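Local coordinates for protein YghZ aldo-keto reductase (Escherichia coli, PDB 3N6Q) that probably catalyses the reversible, nicotinamide-dependent reduction of aldehydes and ketones to alcohols, as a TIM-barrel member of the aldo-keto reductase family, at residues R277-K291 against E310-E324. Numbering follows the deposited sequence.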
loop_
_atom_site.group_PDB
_atom_site.type_symbol
_atom_site.label_atom_id
_atom_site.label_comp_id
_atom_site.label_asym_id
_atom_site.label_seq_id
_atom_site.Cartn_x
_atom_site.Cartn_y
_atom_site.Cartn_z
ATOM N N ARG B 277 -30.715 -24.847 38.540
ATOM C CA ARG B 277 -30.989 -23.736 37.637
ATOM C C ARG B 277 -31.668 -24.272 36.381
ATOM O O ARG B 277 -31.979 -23.506 35.478
ATOM C CB ARG B 277 -29.674 -23.016 37.249
ATOM C CG ARG B 277 -28.932 -22.370 38.461
ATOM C CD ARG B 277 -27.475 -22.051 38.025
ATOM N NE ARG B 277 -27.459 -21.260 36.790
ATOM C CZ ARG B 277 -27.706 -19.948 36.713
ATOM N NH1 ARG B 277 -28.082 -19.248 37.786
ATOM N NH2 ARG B 277 -27.658 -19.343 35.537
ATOM N N GLY B 278 -31.879 -25.585 36.291
ATOM C CA GLY B 278 -32.431 -26.178 35.049
ATOM C C GLY B 278 -31.424 -26.223 33.874
ATOM O O GLY B 278 -31.825 -26.217 32.698
ATOM N N GLN B 279 -30.148 -26.355 34.234
ATOM C CA GLN B 279 -29.004 -26.346 33.271
ATOM C C GLN B 279 -28.200 -27.594 33.436
ATOM O O GLN B 279 -28.117 -28.153 34.548
ATOM C CB GLN B 279 -28.073 -25.159 33.535
ATOM C CG GLN B 279 -28.754 -23.787 33.350
ATOM C CD GLN B 279 -27.757 -22.643 33.242
ATOM O OE1 GLN B 279 -27.105 -22.241 34.225
ATOM N NE2 GLN B 279 -27.674 -22.077 32.054
ATOM N N SER B 280 -27.519 -28.013 32.348
ATOM C CA SER B 280 -26.429 -28.959 32.492
ATOM C C SER B 280 -25.247 -28.225 33.101
ATOM O O SER B 280 -25.153 -27.010 33.057
ATOM C CB SER B 280 -25.966 -29.513 31.122
ATOM O OG SER B 280 -25.539 -28.434 30.298
ATOM N N MET B 281 -24.271 -28.984 33.540
ATOM C CA MET B 281 -23.042 -28.372 34.010
ATOM C C MET B 281 -22.377 -27.488 32.948
ATOM O O MET B 281 -21.953 -26.366 33.250
ATOM C CB MET B 281 -22.075 -29.424 34.548
ATOM C CG MET B 281 -20.779 -28.821 35.044
ATOM S SD MET B 281 -21.013 -27.815 36.525
ATOM C CE MET B 281 -20.184 -26.285 36.091
ATOM N N ALA B 282 -22.326 -27.957 31.703
ATOM C CA ALA B 282 -21.696 -27.163 30.607
ATOM C C ALA B 282 -22.460 -25.851 30.376
ATOM O O ALA B 282 -21.860 -24.791 30.212
ATOM C CB ALA B 282 -21.667 -28.008 29.298
ATOM N N GLN B 283 -23.794 -25.914 30.385
ATOM C CA GLN B 283 -24.569 -24.709 30.165
ATOM C C GLN B 283 -24.293 -23.729 31.305
ATOM O O GLN B 283 -24.086 -22.543 31.036
ATOM C CB GLN B 283 -26.078 -24.995 30.095
ATOM C CG GLN B 283 -26.471 -25.698 28.770
ATOM C CD GLN B 283 -27.819 -26.359 28.834
ATOM O OE1 GLN B 283 -28.363 -26.590 29.929
ATOM N NE2 GLN B 283 -28.362 -26.712 27.659
ATOM N N MET B 284 -24.278 -24.207 32.557
ATOM C CA MET B 284 -23.999 -23.250 33.682
ATOM C C MET B 284 -22.586 -22.602 33.527
ATOM O O MET B 284 -22.388 -21.426 33.811
ATOM C CB MET B 284 -24.072 -23.896 35.058
ATOM C CG MET B 284 -23.891 -22.745 36.176
ATOM S SD MET B 284 -24.148 -23.541 37.806
ATOM C CE MET B 284 -22.555 -24.390 38.045
ATOM N N ALA B 285 -21.596 -23.424 33.179
ATOM C CA ALA B 285 -20.217 -22.939 32.955
ATOM C C ALA B 285 -20.141 -21.818 31.875
ATOM O O ALA B 285 -19.464 -20.791 32.065
ATOM C CB ALA B 285 -19.266 -24.180 32.582
ATOM N N LEU B 286 -20.869 -21.994 30.755
ATOM C CA LEU B 286 -20.965 -21.000 29.726
ATOM C C LEU B 286 -21.775 -19.766 30.151
ATOM O O LEU B 286 -21.386 -18.634 29.867
ATOM C CB LEU B 286 -21.561 -21.583 28.450
ATOM C CG LEU B 286 -20.749 -22.753 27.878
ATOM C CD1 LEU B 286 -21.535 -23.345 26.626
ATOM C CD2 LEU B 286 -19.304 -22.299 27.555
ATOM N N SER B 287 -22.882 -19.987 30.854
ATOM C CA SER B 287 -23.702 -18.849 31.304
ATOM C C SER B 287 -22.886 -17.981 32.252
ATOM O O SER B 287 -22.960 -16.775 32.225
ATOM C CB SER B 287 -24.948 -19.390 32.041
ATOM O OG SER B 287 -25.825 -20.026 31.107
ATOM N N TRP B 288 -22.100 -18.630 33.093
ATOM C CA TRP B 288 -21.264 -17.912 34.046
ATOM C C TRP B 288 -20.283 -16.965 33.399
ATOM O O TRP B 288 -20.115 -15.841 33.821
ATOM C CB TRP B 288 -20.564 -18.898 34.971
ATOM C CG TRP B 288 -19.794 -18.219 36.079
ATOM C CD1 TRP B 288 -20.217 -17.995 37.394
ATOM C CD2 TRP B 288 -18.434 -17.759 36.004
ATOM N NE1 TRP B 288 -19.178 -17.367 38.112
ATOM C CE2 TRP B 288 -18.100 -17.189 37.270
ATOM C CE3 TRP B 288 -17.476 -17.728 34.973
ATOM C CZ2 TRP B 288 -16.828 -16.668 37.538
ATOM C CZ3 TRP B 288 -16.231 -17.173 35.227
ATOM C CH2 TRP B 288 -15.913 -16.634 36.504
ATOM N N LEU B 289 -19.630 -17.415 32.325
ATOM C CA LEU B 289 -18.769 -16.501 31.578
ATOM C C LEU B 289 -19.549 -15.354 30.976
ATOM O O LEU B 289 -19.058 -14.223 30.935
ATOM C CB LEU B 289 -18.016 -17.311 30.469
ATOM C CG LEU B 289 -16.917 -18.219 31.051
ATOM C CD1 LEU B 289 -16.469 -19.305 29.996
ATOM C CD2 LEU B 289 -15.665 -17.328 31.412
ATOM N N LEU B 290 -20.735 -15.645 30.460
ATOM C CA LEU B 290 -21.534 -14.692 29.688
ATOM C C LEU B 290 -22.523 -13.861 30.599
ATOM O O LEU B 290 -23.432 -13.182 30.086
ATOM C CB LEU B 290 -22.405 -15.447 28.707
ATOM C CG LEU B 290 -21.592 -16.023 27.513
ATOM C CD1 LEU B 290 -22.465 -16.881 26.638
ATOM C CD2 LEU B 290 -20.884 -14.877 26.707
ATOM N N LYS B 291 -22.317 -13.934 31.909
ATOM C CA LYS B 291 -23.293 -13.389 32.885
ATOM C C LYS B 291 -23.292 -11.875 32.901
ATOM O O LYS B 291 -24.220 -11.233 33.451
ATOM C CB LYS B 291 -22.953 -13.874 34.298
ATOM C CG LYS B 291 -21.623 -13.319 34.873
ATOM C CD LYS B 291 -21.261 -14.094 36.216
ATOM C CE LYS B 291 -19.888 -13.748 36.796
ATOM N NZ LYS B 291 -18.739 -14.163 35.869
ATOM N N GLU B 310 -27.032 -28.024 22.387
ATOM C CA GLU B 310 -27.146 -28.031 23.837
ATOM C C GLU B 310 -26.467 -26.790 24.401
ATOM O O GLU B 310 -27.000 -26.079 25.277
ATOM C CB GLU B 310 -26.480 -29.289 24.385
ATOM C CG GLU B 310 -26.847 -29.662 25.832
ATOM C CD GLU B 310 -25.916 -29.037 26.905
ATOM O OE1 GLU B 310 -25.302 -27.963 26.659
ATOM O OE2 GLU B 310 -25.812 -29.628 28.009
ATOM N N ASN B 311 -25.300 -26.463 23.863
ATOM C CA ASN B 311 -24.514 -25.320 24.474
ATOM C C ASN B 311 -25.167 -23.928 24.295
ATOM O O ASN B 311 -25.139 -23.056 25.190
ATOM C CB ASN B 311 -23.103 -25.319 23.888
ATOM C CG ASN B 311 -22.201 -26.403 24.478
ATOM O OD1 ASN B 311 -21.112 -26.627 23.948
ATOM N ND2 ASN B 311 -22.673 -27.143 25.479
ATOM N N VAL B 312 -25.805 -23.710 23.159
ATOM C CA VAL B 312 -26.339 -22.387 22.853
ATOM C C VAL B 312 -27.514 -22.081 23.777
ATOM O O VAL B 312 -27.881 -20.915 23.936
ATOM C CB VAL B 312 -26.821 -22.204 21.403
ATOM C CG1 VAL B 312 -25.609 -22.198 20.383
ATOM C CG2 VAL B 312 -27.900 -23.233 21.029
ATOM N N GLN B 313 -28.106 -23.122 24.342
ATOM C CA GLN B 313 -29.204 -22.941 25.324
ATOM C C GLN B 313 -28.748 -22.358 26.644
ATOM O O GLN B 313 -29.582 -21.911 27.469
ATOM C CB GLN B 313 -29.946 -24.260 25.569
ATOM C CG GLN B 313 -30.747 -24.690 24.335
ATOM C CD GLN B 313 -31.537 -25.936 24.635
ATOM O OE1 GLN B 313 -32.381 -25.937 25.543
ATOM N NE2 GLN B 313 -31.179 -27.043 23.984
ATOM N N ALA B 314 -27.435 -22.249 26.815
ATOM C CA ALA B 314 -26.912 -21.447 27.965
ATOM C C ALA B 314 -27.491 -20.020 27.929
ATOM O O ALA B 314 -27.685 -19.365 28.994
ATOM C CB ALA B 314 -25.377 -21.419 27.966
ATOM N N LEU B 315 -27.765 -19.511 26.726
ATOM C CA LEU B 315 -28.289 -18.169 26.616
ATOM C C LEU B 315 -29.673 -17.992 27.294
ATOM O O LEU B 315 -30.123 -16.860 27.463
ATOM C CB LEU B 315 -28.345 -17.675 25.149
ATOM C CG LEU B 315 -26.955 -17.673 24.450
ATOM C CD1 LEU B 315 -27.176 -17.421 22.930
ATOM C CD2 LEU B 315 -26.103 -16.540 25.127
ATOM N N ASN B 316 -30.344 -19.090 27.606
ATOM C CA ASN B 316 -31.695 -19.007 28.243
ATOM C C ASN B 316 -31.644 -18.641 29.710
ATOM O O ASN B 316 -32.689 -18.380 30.333
ATOM C CB ASN B 316 -32.424 -20.332 28.056
ATOM C CG ASN B 316 -32.775 -20.541 26.609
ATOM O OD1 ASN B 316 -32.961 -19.562 25.908
ATOM N ND2 ASN B 316 -32.822 -21.775 26.151
ATOM N N ASN B 317 -30.443 -18.698 30.301
ATOM C CA ASN B 317 -30.317 -18.362 31.705
ATOM C C ASN B 317 -28.954 -17.742 31.963
ATOM O O ASN B 317 -28.046 -18.448 32.423
ATOM C CB ASN B 317 -30.490 -19.625 32.586
ATOM C CG ASN B 317 -30.699 -19.276 34.062
ATOM O OD1 ASN B 317 -30.464 -18.130 34.464
ATOM N ND2 ASN B 317 -31.049 -20.281 34.887
ATOM N N LEU B 318 -28.827 -16.437 31.745
ATOM C CA LEU B 318 -27.550 -15.761 31.967
ATOM C C LEU B 318 -27.508 -15.098 33.353
ATOM O O LEU B 318 -26.556 -14.378 33.673
ATOM C CB LEU B 318 -27.322 -14.734 30.867
ATOM C CG LEU B 318 -27.169 -15.394 29.484
ATOM C CD1 LEU B 318 -26.986 -14.289 28.439
ATOM C CD2 LEU B 318 -25.964 -16.421 29.423
ATOM N N THR B 319 -28.515 -15.363 34.184
ATOM C CA THR B 319 -28.496 -14.604 35.462
ATOM C C THR B 319 -28.056 -15.468 36.640
ATOM O O THR B 319 -28.545 -16.603 36.824
ATOM C CB THR B 319 -29.872 -13.936 35.757
ATOM O OG1 THR B 319 -30.834 -14.951 35.858
ATOM C CG2 THR B 319 -30.332 -13.058 34.616
ATOM N N PHE B 320 -27.235 -14.876 37.510
ATOM C CA PHE B 320 -26.830 -15.521 38.749
ATOM C C PHE B 320 -27.082 -14.538 39.906
ATOM O O PHE B 320 -26.702 -13.402 39.807
ATOM C CB PHE B 320 -25.312 -15.794 38.716
ATOM C CG PHE B 320 -24.910 -16.889 37.719
ATOM C CD1 PHE B 320 -24.696 -18.217 38.180
ATOM C CD2 PHE B 320 -24.833 -16.607 36.338
ATOM C CE1 PHE B 320 -24.327 -19.290 37.222
ATOM C CE2 PHE B 320 -24.558 -17.658 35.406
ATOM C CZ PHE B 320 -24.284 -18.961 35.858
ATOM N N SER B 321 -27.597 -15.035 41.018
ATOM C CA SER B 321 -27.677 -14.195 42.231
ATOM C C SER B 321 -26.295 -14.086 42.892
ATOM O O SER B 321 -25.354 -14.875 42.640
ATOM C CB SER B 321 -28.682 -14.778 43.201
ATOM O OG SER B 321 -28.114 -15.891 43.841
ATOM N N THR B 322 -26.148 -13.064 43.739
ATOM C CA THR B 322 -24.964 -12.934 44.540
ATOM C C THR B 322 -24.692 -14.166 45.395
ATOM O O THR B 322 -23.541 -14.628 45.489
ATOM C CB THR B 322 -25.087 -11.676 45.424
ATOM O OG1 THR B 322 -25.038 -10.529 44.564
ATOM C CG2 THR B 322 -23.995 -11.635 46.379
ATOM N N LYS B 323 -25.743 -14.748 45.973
ATOM C CA LYS B 323 -25.584 -15.935 46.790
ATOM C C LYS B 323 -25.013 -17.119 45.947
ATOM O O LYS B 323 -24.199 -17.896 46.442
ATOM C CB LYS B 323 -26.961 -16.351 47.321
ATOM C CG LYS B 323 -26.946 -17.549 48.266
ATOM C CD LYS B 323 -28.369 -17.806 48.816
ATOM C CE LYS B 323 -28.353 -18.876 49.897
ATOM N NZ LYS B 323 -29.754 -19.181 50.269
ATOM N N GLU B 324 -25.563 -17.302 44.746
ATOM C CA GLU B 324 -25.137 -18.375 43.836
ATOM C C GLU B 324 -23.685 -18.180 43.464
ATOM O O GLU B 324 -22.897 -19.135 43.488
ATOM C CB GLU B 324 -25.946 -18.321 42.526
ATOM C CG GLU B 324 -27.232 -19.051 42.548
ATOM C CD GLU B 324 -27.949 -18.966 41.185
ATOM O OE1 GLU B 324 -28.159 -17.851 40.692
ATOM O OE2 GLU B 324 -28.315 -20.018 40.646
HETATM O O HOH W 1 -32.671 -22.526 33.046
HETATM O O HOH W 2 -29.596 -22.848 29.907
HETATM O O HOH W 3 -26.519 -11.933 33.880
#
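The guanidinium of R277 lies flat on the F320 ring in a cation-pi stack, centres 3.7 Å apart and planes 5° apart, while N317 ND2 sits over the other face of the guanidinium, offset toward its rim. On the ring's other side W288 presents its edge, a T-shaped pair with centroids 5.5 Å apart, and M284 CG meets the rim. F320 also touches L325 and I328 of helix 322-334. In the guanidinium plane NH1 and NH2 both grip T319 O, NH1 also forms a salt bridge to E324 OE2 (3.0 Å), and NE donates to Q279 OE1. The bend at chi3 (53°) turns the group across the ring. With an alanine in place of R277, the E324 carboxylate would probably lose its cation, T319 O both donors and one F320 face its cover.

Polar bonds also tie the N-terminal turn of helix 281-289 to E310 of helix 305-312. S280 OG, the N-cap, donates to E310 OE2 (2.6 Å), and Q283 NE2 reaches E310 O almost straight (2.8 Å, 178°). Further along, S287 OG accepts from Q279 NE2 and lies within hydrogen-bonding distance of both A314 O (2.9 Å) and N317 O (3.0 Å).

Apolar contacts fill in between: L286 CB against A314 CB, and L290 CB against L318 CD2.

The cluster thus joins the turn between helices 261-276 and 281-289 to the link 313-321; sandwiched and bonded in plane, the cation is fixed in rotation, which probably favours the charged pair.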